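PDB 6NX0: Di-haem cytochrome c peroxidase family protein from Burkholderia thailandensis E264, which binds two c-type hemes and is probably a diheme peroxidase of the bacterial cytochrome c peroxidase and MauG family, able to form a stable bis-Fe(IV) state. Local coordinates for residues 269-274 with 281-286. Numbering follows the deposited sequence.
Sequences SSRYDA and PLTPQE
A capping box at the start of helix 284-293 supplies the carboxylate that Arg-271, in the first turn of helix 271-276, grips across the contact. The grip is bidentate and end-on: Arg-271 NH2 lies 2.8 Å from Glu-286 OE1, and Arg-271 NH1 lies 3.0 Å from Glu-286 OE2. Both oxygens sit close to the guanidinium plane, yet the two flat groups are 41° apart; NH2 meets OE1 along its syn lone pair, whereas NH1 reaches OE2 from the syn side, out of the carboxylate plane. The arginine chain bends at chi3 (50°) on its way to the carboxylate, and the two side chains cross at about a right angle.

The box itself fixes the acid. Thr-283 N donates to Glu-286 OE1 at 2.9 Å and 175°, from above the carboxylate plane, and Glu-286 N returns a bond to Thr-283 OG1 at 3.0 Å. OE1 therefore accepts from two donors, one in each segment. Leu-282 CD2 lies over one face of the guanidinium, 3.8 Å from Arg-271 NH2 and equally far from Arg-271 O. Water links the arginine to the loop as well: one molecule accepts from NH2 and donates to Pro-281 O, and a second, held by NE, reaches that carbonyl only weakly.

Helix 271-276 opens with a capping box of its own, in which Asp-273 N donates to Ser-270 OG (3.1 Å) and Ser-270 N to Asp-273 OD2; Asp-273 OD1 also forms a salt bridge with Arg-373. The side chain of Tyr-272 leaves its backbone away from segment 281-286, and its hydroxyl is hydrogen-bonded to Ser-317. Two successive helix starts, each N-capped by a capping box, are thus joined by an arginine-glutamate salt bridge in which the capping glutamate serves both roles.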
loop_
_atom_site.group_PDB
_atom_site.type_symbol
_atom_site.label_atom_id
_atom_site.label_comp_id
_atom_site.label_asym_id
_atom_site.label_seq_id
_atom_site.Cartn_x
_atom_site.Cartn_y
_atom_site.Cartn_z
ATOM N N SER A 269 6.487 16.733 2.934
ATOM C CA SER A 269 7.697 17.434 3.362
ATOM C C SER A 269 8.933 16.963 2.604
ATOM O O SER A 269 10.052 17.173 3.075
ATOM C CB SER A 269 7.910 17.260 4.863
ATOM O OG SER A 269 8.246 15.920 5.177
ATOM N N SER A 270 8.764 16.380 1.425
ATOM C CA SER A 270 9.891 15.846 0.680
ATOM C C SER A 270 10.540 16.937 -0.164
ATOM O O SER A 270 9.985 18.023 -0.354
ATOM C CB SER A 270 9.451 14.695 -0.214
ATOM O OG SER A 270 8.673 15.176 -1.301
ATOM N N ARG A 271 11.717 16.615 -0.707
ATOM C CA ARG A 271 12.362 17.538 -1.645
ATOM C C ARG A 271 11.550 17.677 -2.928
ATOM O O ARG A 271 11.513 18.766 -3.511
ATOM C CB ARG A 271 13.802 17.102 -1.922
ATOM C CG ARG A 271 14.719 17.439 -0.738
ATOM C CD ARG A 271 16.206 17.091 -0.974
ATOM N NE ARG A 271 16.697 17.608 -2.252
ATOM C CZ ARG A 271 16.910 16.878 -3.348
ATOM N NH1 ARG A 271 16.735 15.560 -3.364
ATOM N NH2 ARG A 271 17.325 17.478 -4.448
ATOM N N TYR A 272 10.847 16.621 -3.358
ATOM C CA TYR A 272 9.924 16.778 -4.472
ATOM C C TYR A 272 8.837 17.801 -4.139
ATOM O O TYR A 272 8.472 18.626 -4.994
ATOM C CB TYR A 272 9.323 15.421 -4.850
ATOM C CG TYR A 272 8.240 15.543 -5.894
ATOM C CD1 TYR A 272 8.566 15.632 -7.238
ATOM C CD2 TYR A 272 6.899 15.577 -5.532
ATOM C CE1 TYR A 272 7.566 15.743 -8.212
ATOM C CE2 TYR A 272 5.898 15.704 -6.486
ATOM C CZ TYR A 272 6.246 15.784 -7.826
ATOM O OH TYR A 272 5.271 15.901 -8.801
ATOM N N ASP A 273 8.312 17.774 -2.909
ATOM C CA ASP A 273 7.293 18.750 -2.509
ATOM C C ASP A 273 7.861 20.166 -2.482
ATOM O O ASP A 273 7.165 21.127 -2.824
ATOM C CB ASP A 273 6.705 18.379 -1.152
ATOM C CG ASP A 273 5.961 17.067 -1.194
ATOM O OD1 ASP A 273 5.072 16.925 -2.076
ATOM O OD2 ASP A 273 6.285 16.180 -0.375
ATOM N N ALA A 274 9.125 20.316 -2.098
ATOM C CA ALA A 274 9.735 21.643 -2.123
ATOM C C ALA A 274 9.940 22.126 -3.551
ATOM O O ALA A 274 9.900 23.337 -3.811
ATOM C CB ALA A 274 11.059 21.616 -1.367
ATOM N N PRO A 281 15.097 23.802 -6.201
ATOM C CA PRO A 281 15.360 22.942 -7.360
ATOM C C PRO A 281 15.824 21.545 -6.980
ATOM O O PRO A 281 16.452 21.329 -5.942
ATOM C CB PRO A 281 16.479 23.678 -8.110
ATOM C CG PRO A 281 16.536 25.023 -7.532
ATOM C CD PRO A 281 16.089 24.891 -6.119
ATOM N N LEU A 282 15.551 20.605 -7.872
ATOM C CA LEU A 282 16.142 19.277 -7.827
ATOM C C LEU A 282 17.437 19.270 -8.631
ATOM O O LEU A 282 17.743 20.214 -9.374
ATOM C CB LEU A 282 15.173 18.246 -8.389
ATOM C CG LEU A 282 13.819 18.179 -7.682
ATOM C CD1 LEU A 282 12.932 17.159 -8.358
ATOM C CD2 LEU A 282 14.016 17.835 -6.219
ATOM N N THR A 283 18.184 18.174 -8.524
ATOM C CA THR A 283 19.431 18.068 -9.270
ATOM C C THR A 283 19.154 17.749 -10.733
ATOM O O THR A 283 18.092 17.223 -11.078
ATOM C CB THR A 283 20.332 16.973 -8.703
ATOM O OG1 THR A 283 19.752 15.691 -8.991
ATOM C CG2 THR A 283 20.548 17.123 -7.192
ATOM N N PRO A 284 20.099 18.042 -11.621
ATOM C CA PRO A 284 19.917 17.631 -13.017
ATOM C C PRO A 284 19.571 16.154 -13.172
ATOM O O PRO A 284 18.680 15.820 -13.965
ATOM C CB PRO A 284 21.261 18.000 -13.653
ATOM C CG PRO A 284 21.686 19.212 -12.860
ATOM C CD PRO A 284 21.263 18.935 -11.449
ATOM N N GLN A 285 20.245 15.263 -12.440
ATOM C CA GLN A 285 19.919 13.843 -12.528
ATOM C C GLN A 285 18.491 13.579 -12.085
ATOM O O GLN A 285 17.782 12.788 -12.717
ATOM C CB GLN A 285 20.882 13.017 -11.687
ATOM C CG GLN A 285 20.507 11.543 -11.688
ATOM C CD GLN A 285 21.429 10.689 -10.867
ATOM O OE1 GLN A 285 21.865 11.084 -9.780
ATOM N NE2 GLN A 285 21.718 9.493 -11.367
ATOM N N GLU A 286 18.071 14.179 -10.971
ATOM C CA GLU A 286 16.692 13.988 -10.499
ATOM C C GLU A 286 15.690 14.468 -11.543
ATOM O O GLU A 286 14.657 13.819 -11.780
ATOM C CB GLU A 286 16.490 14.693 -9.147
ATOM C CG GLU A 286 17.247 14.000 -7.992
ATOM C CD GLU A 286 17.489 14.868 -6.778
ATOM O OE1 GLU A 286 17.187 16.073 -6.819
ATOM O OE2 GLU A 286 17.956 14.321 -5.749
HETATM O O HOH W 1 16.480 20.443 -2.625
HETATM O O HOH W 2 18.841 19.846 -4.889
#